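Local coordinates for protein GH127 beta-L-arabinofuranoside (Geobacillus stearothermophilus, PDB 4QK0) that probably hydrolyses terminal beta-L-arabinofuranosyl residues from arabinose-containing sugars, as a family GH127 glycoside hydrolase, at residues 469-483 / 514-528. Sequence-based numbering, arbitrary orientation.
Sequences VRLTVSPESAGEFTL and AYIRRVWQQGDEVKL
Two antiparallel strand pairings, one in each of two facing sheets, join 469-483 to 514-528 in the middle domain of the enzyme, with the side chain of Trp-520 packed between them. Strand 469-475 pairs with 524-528 through straight backbone bonds such as Leu-471 N to Val-526 O (2.8 Å), while 479-483 pairs with 514-517 and 519-520. Both segments pass from one sheet to the other, through the loop after Pro-475 and the type II turn Gln-521 to Asp-524, where Gly-523 suits the positive phi. This is the architecture of a beta sandwich: Val-469, Leu-471, Val-526 and Leu-528 face inward from one sheet, Leu-483 and Ile-516 from the other.

Trp-520 fills the middle. Its five-membered ring forms an offset stack with Phe-481 (centroids 4.0 Å apart, planes at 25°), whose CG lies between backbone N and carbonyl carbon (chi1 56°), which sets one face of the phenyl ring against the indole, with Trp-520 CD1 over its centre. Trp-520 NE1, a buried donor, bonds Phe-481 O at 2.8 Å, the oxygen lying in the indole plane, and Val-473 CG1 meets Trp-520 CE3 at 3.8 Å. A leucine in place of Trp-520 would probably leave Phe-481 without its stacking partner, its O without the indole donor, and a gap beside Val-473.

Asp-524 OD2 accepts Arg-518 NH1 (2.6 Å) and Gln-521 N from opposite faces of its carboxylate, tying the turn to the corner before it, while Asn-499 holds OD1. On the outer face, the long, extended Arg-517 reaches Thr-482 OG1 through NH1 (2.9 Å, in the guanidinium plane), and Glu-480 OE2 forms a salt bridge with Arg-517 NE whose hydrogen bond is weak.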
loop_
_atom_site.group_PDB
_atom_site.type_symbol
_atom_site.label_atom_id
_atom_site.label_comp_id
_atom_site.label_asym_id
_atom_site.label_seq_id
_atom_site.Cartn_x
_atom_site.Cartn_y
_atom_site.Cartn_z
ATOM N N VAL A 469 -17.480 -34.325 -20.594
ATOM C CA VAL A 469 -18.893 -33.993 -20.446
ATOM C C VAL A 469 -19.752 -34.835 -21.383
ATOM O O VAL A 469 -19.474 -34.946 -22.591
ATOM C CB VAL A 469 -19.179 -32.515 -20.777
ATOM C CG1 VAL A 469 -20.623 -32.195 -20.502
ATOM C CG2 VAL A 469 -18.276 -31.582 -19.964
ATOM N N ARG A 470 -20.797 -35.421 -20.820
ATOM C CA ARG A 470 -21.749 -36.225 -21.591
ATOM C C ARG A 470 -23.108 -35.523 -21.611
ATOM O O ARG A 470 -23.708 -35.291 -20.574
ATOM C CB ARG A 470 -21.847 -37.591 -20.929
ATOM C CG ARG A 470 -22.596 -38.561 -21.790
ATOM C CD ARG A 470 -23.056 -39.842 -21.025
ATOM N NE ARG A 470 -22.063 -40.877 -21.259
ATOM C CZ ARG A 470 -21.923 -41.987 -20.536
ATOM N NH1 ARG A 470 -22.720 -42.265 -19.504
ATOM N NH2 ARG A 470 -20.958 -42.834 -20.866
ATOM N N LEU A 471 -23.534 -35.118 -22.800
ATOM C CA LEU A 471 -24.839 -34.476 -23.018
ATOM C C LEU A 471 -25.775 -35.434 -23.736
ATOM O O LEU A 471 -25.465 -35.921 -24.816
ATOM C CB LEU A 471 -24.716 -33.264 -23.930
ATOM C CG LEU A 471 -23.952 -32.081 -23.424
ATOM C CD1 LEU A 471 -23.712 -31.109 -24.555
ATOM C CD2 LEU A 471 -24.756 -31.382 -22.368
ATOM N N THR A 472 -26.902 -35.687 -23.123
ATOM C CA THR A 472 -27.944 -36.485 -23.717
ATOM C C THR A 472 -29.049 -35.552 -24.144
ATOM O O THR A 472 -29.519 -34.722 -23.373
ATOM C CB THR A 472 -28.486 -37.535 -22.748
ATOM O OG1 THR A 472 -27.388 -38.306 -22.267
ATOM C CG2 THR A 472 -29.424 -38.481 -23.481
ATOM N N VAL A 473 -29.384 -35.635 -25.421
ATOM C CA VAL A 473 -30.345 -34.746 -26.015
ATOM C C VAL A 473 -31.562 -35.566 -26.378
ATOM O O VAL A 473 -31.487 -36.419 -27.268
ATOM C CB VAL A 473 -29.763 -34.058 -27.280
ATOM C CG1 VAL A 473 -30.785 -33.101 -27.889
ATOM C CG2 VAL A 473 -28.484 -33.294 -26.929
ATOM N N SER A 474 -32.700 -35.249 -25.772
ATOM C CA SER A 474 -33.941 -35.966 -26.054
ATOM C C SER A 474 -35.112 -35.087 -26.416
ATOM O O SER A 474 -35.803 -34.607 -25.558
ATOM C CB SER A 474 -34.295 -36.763 -24.837
ATOM O OG SER A 474 -33.181 -37.563 -24.571
ATOM N N PRO A 475 -35.336 -34.854 -27.712
ATOM C CA PRO A 475 -36.523 -34.112 -28.112
ATOM C C PRO A 475 -37.763 -35.013 -28.033
ATOM O O PRO A 475 -37.655 -36.230 -28.163
ATOM C CB PRO A 475 -36.214 -33.669 -29.537
ATOM C CG PRO A 475 -35.099 -34.496 -30.008
ATOM C CD PRO A 475 -34.519 -35.268 -28.859
ATOM N N GLU A 476 -38.919 -34.421 -27.756
ATOM C CA GLU A 476 -40.172 -35.180 -27.666
ATOM C C GLU A 476 -40.408 -35.952 -28.986
ATOM O O GLU A 476 -40.622 -37.146 -28.977
ATOM C CB GLU A 476 -41.336 -34.261 -27.382
ATOM C CG GLU A 476 -42.414 -34.924 -26.544
ATOM C CD GLU A 476 -43.770 -34.210 -26.627
ATOM O OE1 GLU A 476 -43.800 -32.961 -26.836
ATOM O OE2 GLU A 476 -44.807 -34.913 -26.477
ATOM N N SER A 477 -40.264 -35.281 -30.115
ATOM C CA SER A 477 -40.105 -35.963 -31.395
ATOM C C SER A 477 -38.906 -35.385 -32.160
ATOM O O SER A 477 -38.503 -34.241 -31.952
ATOM C CB SER A 477 -41.392 -35.801 -32.229
ATOM O OG SER A 477 -41.581 -34.413 -32.520
ATOM N N ALA A 478 -38.382 -36.151 -33.108
ATOM C CA ALA A 478 -37.174 -35.749 -33.814
ATOM C C ALA A 478 -37.311 -34.397 -34.489
ATOM O O ALA A 478 -38.396 -34.045 -34.955
ATOM C CB ALA A 478 -36.772 -36.798 -34.796
ATOM N N GLY A 479 -36.203 -33.637 -34.532
ATOM C CA GLY A 479 -36.207 -32.284 -35.119
ATOM C C GLY A 479 -34.845 -31.562 -35.195
ATOM O O GLY A 479 -33.927 -31.862 -34.445
ATOM N N GLU A 480 -34.741 -30.655 -36.164
ATOM C CA GLU A 480 -33.549 -29.945 -36.472
ATOM C C GLU A 480 -33.483 -28.709 -35.575
ATOM O O GLU A 480 -34.417 -27.933 -35.516
ATOM C CB GLU A 480 -33.543 -29.538 -37.934
ATOM C CG GLU A 480 -32.259 -28.904 -38.433
ATOM C CD GLU A 480 -32.395 -28.325 -39.836
ATOM O OE1 GLU A 480 -33.506 -28.384 -40.426
ATOM O OE2 GLU A 480 -31.377 -27.794 -40.341
ATOM N N PHE A 481 -32.393 -28.582 -34.842
ATOM C CA PHE A 481 -32.086 -27.348 -34.159
ATOM C C PHE A 481 -30.587 -27.301 -33.817
ATOM O O PHE A 481 -29.836 -28.298 -33.986
ATOM C CB PHE A 481 -32.960 -27.168 -32.907
ATOM C CG PHE A 481 -32.877 -28.312 -31.930
ATOM C CD1 PHE A 481 -31.899 -28.376 -30.974
ATOM C CD2 PHE A 481 -33.789 -29.358 -32.005
ATOM C CE1 PHE A 481 -31.812 -29.472 -30.116
ATOM C CE2 PHE A 481 -33.718 -30.465 -31.150
ATOM C CZ PHE A 481 -32.720 -30.515 -30.204
ATOM N N THR A 482 -30.168 -26.130 -33.347
ATOM C CA THR A 482 -28.767 -25.851 -33.064
ATOM C C THR A 482 -28.477 -25.881 -31.573
ATOM O O THR A 482 -29.229 -25.348 -30.752
ATOM C CB THR A 482 -28.376 -24.524 -33.637
ATOM O OG1 THR A 482 -28.658 -24.550 -35.026
ATOM C CG2 THR A 482 -26.910 -24.279 -33.404
ATOM N N LEU A 483 -27.457 -26.636 -31.233
ATOM C CA LEU A 483 -26.896 -26.668 -29.886
ATOM C C LEU A 483 -25.602 -25.890 -29.922
ATOM O O LEU A 483 -24.716 -26.205 -30.743
ATOM C CB LEU A 483 -26.548 -28.090 -29.507
ATOM C CG LEU A 483 -26.897 -28.473 -28.113
ATOM C CD1 LEU A 483 -28.431 -28.502 -28.041
ATOM C CD2 LEU A 483 -26.280 -29.821 -27.786
ATOM N N ALA A 514 -19.125 -23.721 -30.317
ATOM C CA ALA A 514 -19.323 -24.682 -31.423
ATOM C C ALA A 514 -20.846 -24.800 -31.711
ATOM O O ALA A 514 -21.633 -25.140 -30.809
ATOM C CB ALA A 514 -18.752 -26.043 -31.042
ATOM N N TYR A 515 -21.242 -24.456 -32.931
ATOM C CA TYR A 515 -22.633 -24.532 -33.338
ATOM C C TYR A 515 -22.927 -25.859 -34.018
ATOM O O TYR A 515 -22.488 -26.113 -35.133
ATOM C CB TYR A 515 -22.951 -23.393 -34.261
ATOM C CG TYR A 515 -22.975 -22.086 -33.547
ATOM C CD1 TYR A 515 -21.794 -21.429 -33.221
ATOM C CD2 TYR A 515 -24.186 -21.466 -33.216
ATOM C CE1 TYR A 515 -21.811 -20.192 -32.599
ATOM C CE2 TYR A 515 -24.207 -20.247 -32.595
ATOM C CZ TYR A 515 -23.003 -19.631 -32.282
ATOM O OH TYR A 515 -23.028 -18.434 -31.664
ATOM N N ILE A 516 -23.627 -26.728 -33.305
ATOM C CA ILE A 516 -24.003 -28.015 -33.830
ATOM C C ILE A 516 -25.486 -28.099 -34.234
ATOM O O ILE A 516 -26.394 -28.211 -33.374
ATOM C CB ILE A 516 -23.693 -29.100 -32.823
ATOM C CG1 ILE A 516 -22.227 -28.979 -32.409
ATOM C CG2 ILE A 516 -24.006 -30.484 -33.443
ATOM C CD1 ILE A 516 -21.817 -30.020 -31.409
ATOM N N ARG A 517 -25.706 -28.035 -35.548
ATOM C CA ARG A 517 -27.049 -28.028 -36.149
ATOM C C ARG A 517 -27.247 -29.325 -36.941
ATOM O O ARG A 517 -26.456 -29.685 -37.779
ATOM C CB ARG A 517 -27.255 -26.832 -37.062
ATOM C CG ARG A 517 -28.689 -26.711 -37.548
ATOM C CD ARG A 517 -29.005 -25.400 -38.272
ATOM N NE ARG A 517 -30.440 -25.311 -38.578
ATOM C CZ ARG A 517 -31.420 -25.004 -37.705
ATOM N NH1 ARG A 517 -31.151 -24.692 -36.427
ATOM N NH2 ARG A 517 -32.694 -24.979 -38.114
ATOM N N ARG A 518 -28.295 -30.050 -36.596
ATOM C CA ARG A 518 -28.586 -31.357 -37.155
ATOM C C ARG A 518 -29.993 -31.746 -36.683
ATOM O O ARG A 518 -30.625 -31.033 -35.860
ATOM C CB ARG A 518 -27.584 -32.415 -36.650
ATOM C CG ARG A 518 -27.627 -32.681 -35.136
ATOM C CD ARG A 518 -26.467 -33.544 -34.668
ATOM N NE ARG A 518 -26.579 -34.917 -35.182
ATOM C CZ ARG A 518 -27.333 -35.878 -34.646
ATOM N NH1 ARG A 518 -28.072 -35.642 -33.575
ATOM N NH2 ARG A 518 -27.345 -37.082 -35.180
ATOM N N VAL A 519 -30.486 -32.859 -37.215
ATOM C CA VAL A 519 -31.719 -33.437 -36.739
ATOM C C VAL A 519 -31.389 -34.263 -35.509
ATOM O O VAL A 519 -30.643 -35.215 -35.618
ATOM C CB VAL A 519 -32.373 -34.390 -37.795
ATOM C CG1 VAL A 519 -33.561 -35.112 -37.189
ATOM C CG2 VAL A 519 -32.765 -33.640 -39.050
ATOM N N TRP A 520 -31.998 -33.923 -34.385
ATOM C CA TRP A 520 -31.779 -34.621 -33.134
ATOM C C TRP A 520 -32.889 -35.642 -32.902
ATOM O O TRP A 520 -34.044 -35.344 -33.118
ATOM C CB TRP A 520 -31.790 -33.625 -31.964
ATOM C CG TRP A 520 -30.694 -32.596 -32.074
ATOM C CD1 TRP A 520 -30.773 -31.395 -32.661
ATOM C CD2 TRP A 520 -29.325 -32.733 -31.637
ATOM N NE1 TRP A 520 -29.550 -30.753 -32.637
ATOM C CE2 TRP A 520 -28.649 -31.556 -32.003
ATOM C CE3 TRP A 520 -28.628 -33.729 -30.956
ATOM C CZ2 TRP A 520 -27.315 -31.332 -31.693
ATOM C CZ3 TRP A 520 -27.297 -33.509 -30.668
ATOM C CH2 TRP A 520 -26.657 -32.319 -31.048
ATOM N N GLN A 521 -32.510 -36.833 -32.466
ATOM C CA GLN A 521 -33.407 -37.952 -32.168
ATOM C C GLN A 521 -33.260 -38.252 -30.693
ATOM O O GLN A 521 -32.188 -38.051 -30.093
ATOM C CB GLN A 521 -32.946 -39.240 -32.892
ATOM C CG GLN A 521 -32.849 -39.236 -34.430
ATOM C CD GLN A 521 -34.153 -39.530 -35.176
ATOM O OE1 GLN A 521 -34.307 -39.176 -36.353
ATOM N NE2 GLN A 521 -35.104 -40.170 -34.505
ATOM N N GLN A 522 -34.312 -38.800 -30.122
ATOM C CA GLN A 522 -34.333 -39.330 -28.756
ATOM C C GLN A 522 -33.078 -40.132 -28.380
ATOM O O GLN A 522 -32.722 -41.076 -29.056
ATOM C CB GLN A 522 -35.561 -40.240 -28.632
ATOM C CG GLN A 522 -35.816 -40.843 -27.261
ATOM C CD GLN A 522 -36.374 -39.821 -26.304
ATOM O OE1 GLN A 522 -35.839 -39.605 -25.219
ATOM N NE2 GLN A 522 -37.483 -39.194 -26.697
ATOM N N GLY A 523 -32.420 -39.765 -27.283
ATOM C CA GLY A 523 -31.247 -40.511 -26.822
ATOM C C GLY A 523 -29.952 -40.185 -27.556
ATOM O O GLY A 523 -28.953 -40.850 -27.366
ATOM N N ASP A 524 -29.943 -39.143 -28.369
ATOM C CA ASP A 524 -28.707 -38.694 -28.972
ATOM C C ASP A 524 -27.732 -38.288 -27.859
ATOM O O ASP A 524 -28.109 -37.664 -26.857
ATOM C CB ASP A 524 -28.940 -37.542 -29.952
ATOM C CG ASP A 524 -29.313 -38.024 -31.352
ATOM O OD1 ASP A 524 -29.185 -39.231 -31.652
ATOM O OD2 ASP A 524 -29.712 -37.185 -32.191
ATOM N N GLU A 525 -26.481 -38.657 -28.050
ATOM C CA GLU A 525 -25.433 -38.402 -27.066
ATOM C C GLU A 525 -24.244 -37.635 -27.661
ATOM O O GLU A 525 -23.670 -38.022 -28.680
ATOM C CB GLU A 525 -24.951 -39.700 -26.487
ATOM C CG GLU A 525 -24.172 -39.470 -25.217
ATOM C CD GLU A 525 -23.660 -40.771 -24.621
ATOM O OE1 GLU A 525 -24.476 -41.496 -24.042
ATOM O OE2 GLU A 525 -22.444 -41.053 -24.723
ATOM N N VAL A 526 -23.940 -36.502 -27.046
ATOM C CA VAL A 526 -22.784 -35.691 -27.401
ATOM C C VAL A 526 -21.781 -35.845 -26.272
ATOM O O VAL A 526 -22.125 -35.616 -25.117
ATOM C CB VAL A 526 -23.150 -34.211 -27.527
ATOM C CG1 VAL A 526 -21.932 -33.376 -27.927
ATOM C CG2 VAL A 526 -24.265 -34.007 -28.537
ATOM N N LYS A 527 -20.563 -36.270 -26.625
ATOM C CA LYS A 527 -19.442 -36.318 -25.688
ATOM C C LYS A 527 -18.428 -35.233 -25.985
ATOM O O LYS A 527 -17.937 -35.097 -27.131
ATOM C CB LYS A 527 -18.724 -37.676 -25.539
ATOM C CG LYS A 527 -19.369 -38.471 -24.423
ATOM C CD LYS A 527 -18.927 -39.916 -24.369
ATOM C CE LYS A 527 -17.557 -40.039 -23.726
ATOM N NZ LYS A 527 -17.645 -40.052 -22.245
ATOM N N LEU A 528 -18.146 -34.451 -24.943
ATOM C CA LEU A 528 -17.145 -33.390 -25.010
ATOM C C LEU A 528 -15.973 -33.777 -24.166
ATOM O O LEU A 528 -16.148 -34.267 -23.060
ATOM C CB LEU A 528 -17.696 -32.105 -24.470
ATOM C CG LEU A 528 -18.996 -31.565 -25.049
ATOM C CD1 LEU A 528 -19.421 -30.302 -24.331
ATOM C CD2 LEU A 528 -18.769 -31.240 -26.490
#